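Local coordinates for protein FimX (Pseudomonas aeruginosa PAO1, PDB 3HV8), which is an EAL-domain protein whose domain has a barrel-like alpha/beta fold and holds a bound C2E, at residues V40-Y51 against S256-S264. Numbering follows the deposited sequence.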
ATOM      1  N   VAL A  40      -5.897  -3.839  -7.825  1.00 22.31           N
ATOM      2  CA  VAL A  40      -6.468  -4.542  -6.687  1.00 22.42           C
ATOM      3  C   VAL A  40      -7.927  -4.801  -7.054  1.00 23.52           C
ATOM      4  O   VAL A  40      -8.683  -3.870  -7.337  1.00 26.99           O
ATOM      5  CB  VAL A  40      -6.342  -3.692  -5.379  1.00 22.70           C
ATOM      6  CG1 VAL A  40      -6.995  -4.382  -4.204  1.00 24.60           C
ATOM      7  CG2 VAL A  40      -4.857  -3.409  -5.070  1.00 25.76           C
ATOM      8  N   ILE A  41      -8.308  -6.072  -7.057  1.00 23.87           N
ATOM      9  CA  ILE A  41      -9.574  -6.500  -7.643  1.00 25.62           C
ATOM     10  C   ILE A  41     -10.644  -6.744  -6.568  1.00 24.40           C
ATOM     11  O   ILE A  41     -10.396  -7.462  -5.600  1.00 24.39           O
ATOM     12  CB  ILE A  41      -9.330  -7.776  -8.505  1.00 25.83           C
ATOM     13  CG1 ILE A  41      -8.755  -7.393  -9.876  1.00 26.72           C
ATOM     14  CG2 ILE A  41     -10.617  -8.541  -8.710  1.00 28.39           C
ATOM     15  CD1 ILE A  41      -7.344  -6.853  -9.839  1.00 31.05           C
ATOM     16  N   SER A  42     -11.822  -6.139  -6.750  1.00 26.16           N
ATOM     17  CA  SER A  42     -12.976  -6.357  -5.863  1.00 25.67           C
ATOM     18  C   SER A  42     -13.651  -7.676  -6.198  1.00 26.78           C
ATOM     19  O   SER A  42     -13.931  -7.947  -7.374  1.00 28.61           O
ATOM     20  CB  SER A  42     -14.010  -5.222  -6.002  1.00 26.74           C
ATOM     21  OG  SER A  42     -15.229  -5.543  -5.330  1.00 27.00           O
ATOM     22  N   LEU A  43     -13.929  -8.475  -5.177  1.00 24.53           N
ATOM     23  CA  LEU A  43     -14.687  -9.712  -5.354  1.00 26.59           C
ATOM     24  C   LEU A  43     -16.163  -9.552  -4.999  1.00 32.59           C
ATOM     25  O   LEU A  43     -16.944 -10.473  -5.224  1.00 35.44           O
ATOM     26  CB  LEU A  43     -14.085 -10.844  -4.527  1.00 25.92           C
ATOM     27  CG  LEU A  43     -12.674 -11.272  -4.957  1.00 25.11           C
ATOM     28  CD1 LEU A  43     -12.235 -12.481  -4.168  1.00 25.49           C
ATOM     29  CD2 LEU A  43     -12.660 -11.561  -6.475  1.00 29.35           C
ATOM     30  N   ARG A  44     -16.553  -8.400  -4.455  1.00 26.78           N
ATOM     31  CA  ARG A  44     -17.895  -8.284  -3.871  1.00 27.23           C
ATOM     32  C   ARG A  44     -18.770  -7.213  -4.500  1.00 29.87           C
ATOM     33  O   ARG A  44     -19.821  -6.877  -3.958  1.00 30.56           O
ATOM     34  CB  ARG A  44     -17.799  -8.054  -2.361  1.00 29.22           C
ATOM     35  CG  ARG A  44     -16.887  -9.042  -1.654  1.00 29.29           C
ATOM     36  CD  ARG A  44     -17.305 -10.511  -1.877  1.00 31.44           C
ATOM     37  NE  ARG A  44     -16.206 -11.425  -1.553  1.00 28.79           N
ATOM     38  CZ  ARG A  44     -16.176 -12.723  -1.840  1.00 35.39           C
ATOM     39  NH1 ARG A  44     -15.110 -13.453  -1.510  1.00 30.65           N
ATOM     40  NH2 ARG A  44     -17.205 -13.293  -2.461  1.00 36.05           N
ATOM     41  N   GLY A  45     -18.335  -6.674  -5.631  1.00 28.85           N
ATOM     42  CA  GLY A  45     -19.185  -5.816  -6.432  1.00 28.81           C
ATOM     43  C   GLY A  45     -18.863  -4.341  -6.382  1.00 29.95           C
ATOM     44  O   GLY A  45     -19.620  -3.514  -6.890  1.00 32.68           O
ATOM     45  N   ASP A  46     -17.732  -3.992  -5.778  1.00 27.28           N
ATOM     46  CA  ASP A  46     -17.372  -2.589  -5.703  1.00 28.54           C
ATOM     47  C   ASP A  46     -16.901  -2.043  -7.043  1.00 28.58           C
ATOM     48  O   ASP A  46     -16.250  -2.746  -7.812  1.00 31.60           O
ATOM     49  CB  ASP A  46     -16.312  -2.363  -4.638  1.00 28.38           C
ATOM     50  CG  ASP A  46     -16.118  -0.911  -4.339  1.00 31.29           C
ATOM     51  OD1 ASP A  46     -16.907  -0.372  -3.525  1.00 32.14           O
ATOM     52  OD2 ASP A  46     -15.196  -0.298  -4.915  1.00 29.86           O
ATOM     53  N   SER A  47     -17.213  -0.781  -7.314  1.00 28.92           N
ATOM     54  CA  SER A  47     -16.978  -0.214  -8.640  1.00 35.14           C
ATOM     55  C   SER A  47     -15.686   0.591  -8.788  1.00 34.84           C
ATOM     56  O   SER A  47     -15.353   1.023  -9.889  1.00 32.70           O
ATOM     57  CB  SER A  47     -18.175   0.634  -9.082  1.00 33.91           C
ATOM     58  OG  SER A  47     -18.332   1.765  -8.249  1.00 36.12           O
ATOM     59  N   HIS A  48     -14.951   0.797  -7.700  1.00 29.52           N
ATOM     60  CA  HIS A  48     -13.700   1.541  -7.789  1.00 29.84           C
ATOM     61  C   HIS A  48     -12.665   0.795  -8.627  1.00 29.08           C
ATOM     62  O   HIS A  48     -12.598  -0.431  -8.598  1.00 31.59           O
ATOM     63  CB  HIS A  48     -13.112   1.772  -6.392  1.00 28.78           C
ATOM     64  CG  HIS A  48     -13.904   2.707  -5.531  1.00 30.59           C
ATOM     65  ND1 HIS A  48     -14.864   2.270  -4.639  1.00 32.01           N
ATOM     66  CD2 HIS A  48     -13.860   4.055  -5.409  1.00 40.25           C
ATOM     67  CE1 HIS A  48     -15.381   3.312  -4.012  1.00 37.19           C
ATOM     68  NE2 HIS A  48     -14.790   4.405  -4.460  1.00 39.92           N
ATOM     69  N   GLU A  49     -11.851   1.549  -9.361  1.00 28.06           N
ATOM     70  CA  GLU A  49     -10.697   0.987 -10.051  1.00 27.75           C
ATOM     71  C   GLU A  49      -9.466   1.218  -9.184  1.00 29.04           C
ATOM     72  O   GLU A  49      -8.799   2.260  -9.259  1.00 30.34           O
ATOM     73  CB  GLU A  49     -10.541   1.637 -11.426  1.00 33.02           C
ATOM     74  CG  GLU A  49     -11.841   1.590 -12.210  1.00 34.23           C
ATOM     75  CD  GLU A  49     -11.684   1.889 -13.683  1.00 46.00           C
ATOM     76  OE1 GLU A  49     -10.604   2.365 -14.088  1.00 42.74           O
ATOM     77  OE2 GLU A  49     -12.653   1.642 -14.434  1.00 49.45           O
ATOM     78  N   ASN A  50      -9.183   0.244  -8.333  1.00 23.84           N
ATOM     79  CA  ASN A  50      -8.111   0.392  -7.355  1.00 24.42           C
ATOM     80  C   ASN A  50      -6.771  -0.063  -7.920  1.00 23.21           C
ATOM     81  O   ASN A  50      -6.692  -1.137  -8.536  1.00 23.39           O
ATOM     82  CB  ASN A  50      -8.415  -0.429  -6.092  1.00 24.53           C
ATOM     83  CG  ASN A  50      -9.715  -0.010  -5.392  1.00 31.90           C
ATOM     84  OD1 ASN A  50     -10.675  -0.767  -5.337  1.00 45.50           O
ATOM     85  ND2 ASN A  50      -9.729   1.185  -4.857  1.00 33.70           N
ATOM     86  N   TYR A  51      -5.711   0.719  -7.695  1.00 22.77           N
ATOM     87  CA  TYR A  51      -4.351   0.258  -7.980  1.00 22.58           C
ATOM     88  C   TYR A  51      -3.426   0.555  -6.818  1.00 22.36           C
ATOM     89  O   TYR A  51      -3.554   1.604  -6.157  1.00 23.60           O
ATOM     90  CB  TYR A  51      -3.754   0.997  -9.175  1.00 23.98           C
ATOM     91  CG  TYR A  51      -4.384   0.737 -10.521  1.00 25.97           C
ATOM     92  CD1 TYR A  51      -3.845  -0.208 -11.391  1.00 25.05           C
ATOM     93  CD2 TYR A  51      -5.478   1.469 -10.941  1.00 25.16           C
ATOM     94  CE1 TYR A  51      -4.398  -0.426 -12.641  1.00 25.75           C
ATOM     95  CE2 TYR A  51      -6.033   1.266 -12.192  1.00 27.56           C
ATOM     96  CZ  TYR A  51      -5.486   0.310 -13.031  1.00 28.37           C
ATOM     97  OH  TYR A  51      -6.040   0.110 -14.283  1.00 30.91           O
ATOM     98  N   SER A 256       2.560  -2.575 -13.598  1.00 25.88           N
ATOM     99  CA  SER A 256       2.752  -2.079 -14.963  1.00 28.86           C
ATOM    100  C   SER A 256       2.835  -0.563 -14.973  1.00 29.13           C
ATOM    101  O   SER A 256       2.289   0.102 -14.092  1.00 29.48           O
ATOM    102  CB  SER A 256       1.586  -2.536 -15.847  1.00 35.89           C
ATOM    103  OG  SER A 256       1.560  -1.813 -17.069  1.00 40.96           O
ATOM    104  N   GLN A 257       3.503  -0.005 -15.981  1.00 32.15           N
ATOM    105  CA  GLN A 257       3.634   1.444 -16.099  1.00 32.99           C
ATOM    106  C   GLN A 257       2.301   2.131 -16.370  1.00 31.13           C
ATOM    107  O   GLN A 257       2.170   3.348 -16.183  1.00 38.44           O
ATOM    108  CB  GLN A 257       4.599   1.805 -17.229  1.00 43.18           C
ATOM    109  CG  GLN A 257       6.021   2.081 -16.791  1.00 53.87           C
ATOM    110  CD  GLN A 257       6.880   2.622 -17.922  1.00 57.48           C
ATOM    111  OE1 GLN A 257       6.836   3.812 -18.242  1.00 54.71           O
ATOM    112  NE2 GLN A 257       7.675   1.746 -18.527  1.00 51.72           N
ATOM    113  N   ALA A 258       1.322   1.356 -16.817  1.00 32.43           N
ATOM    114  CA  ALA A 258       0.036   1.920 -17.197  1.00 37.52           C
ATOM    115  C   ALA A 258      -1.111   1.399 -16.346  1.00 32.72           C
ATOM    116  O   ALA A 258      -1.125   0.236 -15.934  1.00 37.89           O
ATOM    117  CB  ALA A 258      -0.244   1.654 -18.677  1.00 42.22           C
ATOM    118  N   MET A 259      -2.079   2.274 -16.096  1.00 35.68           N
ATOM    119  CA  MET A 259      -3.339   1.868 -15.487  1.00 32.97           C
ATOM    120  C   MET A 259      -4.362   1.541 -16.569  1.00 34.65           C
ATOM    121  O   MET A 259      -5.225   2.361 -16.888  1.00 36.96           O
ATOM    122  CB  MET A 259      -3.882   2.972 -14.581  1.00 34.00           C
ATOM    123  CG  MET A 259      -3.130   3.118 -13.258  1.00 34.75           C
ATOM    124  SD  MET A 259      -3.765   4.475 -12.236  1.00 36.58           S
ATOM    125  CE  MET A 259      -2.935   5.875 -12.978  1.00 40.28           C
ATOM    126  N   ASP A 260      -4.263   0.348 -17.139  1.00 34.26           N
ATOM    127  CA  ASP A 260      -5.226  -0.048 -18.169  1.00 37.46           C
ATOM    128  C   ASP A 260      -5.841  -1.423 -17.930  1.00 41.98           C
ATOM    129  O   ASP A 260      -6.219  -2.124 -18.867  1.00 41.98           O
ATOM    130  CB  ASP A 260      -4.650   0.092 -19.594  1.00 45.37           C
ATOM    131  CG  ASP A 260      -3.243  -0.453 -19.725  1.00 58.54           C
ATOM    132  OD1 ASP A 260      -2.823  -1.251 -18.867  1.00 55.70           O
ATOM    133  OD2 ASP A 260      -2.554  -0.084 -20.701  1.00 61.69           O
ATOM    134  N   TYR A 261      -5.961  -1.791 -16.660  1.00 32.93           N
ATOM    135  CA  TYR A 261      -6.631  -3.023 -16.280  1.00 34.98           C
ATOM    136  C   TYR A 261      -8.123  -2.894 -16.554  1.00 35.77           C
ATOM    137  O   TYR A 261      -8.724  -1.846 -16.313  1.00 37.31           O
ATOM    138  CB  TYR A 261      -6.402  -3.336 -14.792  1.00 30.50           C
ATOM    139  CG  TYR A 261      -6.900  -4.692 -14.380  1.00 30.88           C
ATOM    140  CD1 TYR A 261      -8.100  -4.840 -13.687  1.00 29.15           C
ATOM    141  CD2 TYR A 261      -6.179  -5.847 -14.702  1.00 30.74           C
ATOM    142  CE1 TYR A 261      -8.558  -6.084 -13.316  1.00 33.51           C
ATOM    143  CE2 TYR A 261      -6.636  -7.094 -14.337  1.00 32.30           C
ATOM    144  CZ  TYR A 261      -7.822  -7.210 -13.650  1.00 30.31           C
ATOM    145  OH  TYR A 261      -8.284  -8.451 -13.282  1.00 36.14           O
ATOM    146  N   ASP A 262      -8.713  -3.973 -17.054  1.00 40.52           N
ATOM    147  CA  ASP A 262     -10.143  -4.019 -17.294  1.00 41.08           C
ATOM    148  C   ASP A 262     -10.854  -4.534 -16.046  1.00 38.88           C
ATOM    149  O   ASP A 262     -10.964  -5.743 -15.846  1.00 39.95           O
ATOM    150  CB  ASP A 262     -10.430  -4.932 -18.490  1.00 46.17           C
ATOM    151  CG  ASP A 262     -11.859  -4.829 -18.974  1.00 51.83           C
ATOM    152  OD1 ASP A 262     -12.620  -4.023 -18.402  1.00 51.81           O
ATOM    153  OD2 ASP A 262     -12.215  -5.558 -19.925  1.00 61.14           O
ATOM    154  N   PHE A 263     -11.331  -3.618 -15.204  1.00 38.89           N
ATOM    155  CA  PHE A 263     -12.018  -4.003 -13.970  1.00 39.96           C
ATOM    156  C   PHE A 263     -13.438  -4.503 -14.241  1.00 46.00           C
ATOM    157  O   PHE A 263     -13.996  -5.279 -13.462  1.00 46.84           O
ATOM    158  CB  PHE A 263     -12.066  -2.835 -12.975  1.00 41.00           C
ATOM    159  CG  PHE A 263     -10.720  -2.440 -12.421  1.00 37.13           C
ATOM    160  CD1 PHE A 263     -10.249  -2.984 -11.229  1.00 31.06           C
ATOM    161  CD2 PHE A 263      -9.935  -1.507 -13.077  1.00 33.42           C
ATOM    162  CE1 PHE A 263      -9.018  -2.616 -10.723  1.00 30.50           C
ATOM    163  CE2 PHE A 263      -8.702  -1.134 -12.573  1.00 30.59           C
ATOM    164  CZ  PHE A 263      -8.247  -1.691 -11.396  1.00 31.37           C
ATOM    165  N   SER A 264     -14.019  -4.053 -15.348  1.00 53.50           N
ATOM    166  CA  SER A 264     -15.391  -4.410 -15.688  1.00 57.55           C
ATOM    167  C   SER A 264     -15.543  -5.919 -15.840  1.00 65.00           C
ATOM    168  O   SER A 264     -14.941  -6.526 -16.726  1.00 69.15           O
ATOM    169  CB  SER A 264     -15.828  -3.710 -16.979  1.00 66.94           C
ATOM    170  OG  SER A 264     -15.270  -4.340 -18.118  1.00 89.10           O
TER
HETATM  171  O   HOH W   1     -12.088  -0.812 -16.094  1.00 47.28           O
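The ring of Phe263 lies between Glu49 on one face and Tyr261 on the other. Glu49 CA sits 3.8 Å from the Phe263 ring centroid, almost on the ring normal, and Tyr261 CD1 covers the opposite face. At the rim of the Phe263 ring, near its plane, are the carbonyl oxygens of Val40 and Asn50; Asn50 O is 3.3 Å from Phe263 CZ, so the weakly positive ring edge meets polar backbone. That edge also points at a face of Tyr51 in an offset edge-to-face pair, planes at 87°. Met259 takes the other Tyr51 face, its CG 3.5 Å from the ring centroid, while SD follows CG and lies oblique to the ring, a Met-aromatic contact. An unbranched, flexible methionine suits this slot.

Tyrosine suits position 51 because its ring offers two faces for packing and its hydroxyl extends to the opposing backbone: Tyr261 N donates to Tyr51 OH over 3.0 Å, with an angle of 145° at the hydrogen. With CG anti to the backbone N (chi1 -172°), the Tyr261 ring is turned over Phe263 and beside Ile41; the Tyr261 and Ile41 side chains cross at about a right angle, Tyr261 CE1 lying 3.7 Å from Ile41 CG1. Glu49 lends its aliphatic part to Phe263, while its OE1 is hydrogen-bonded to His103 ND1 and its OE2 accepts from a water that in turn accepts from Phe263 N.

The modelled C-terminal tail, which follows strand 246-247, thus packs through aromatic residues against the antiparallel hairpin formed by strands 33-42 and 49-58, part of the curled mixed sheet of the EAL domain, a barrel-like alpha/beta fold.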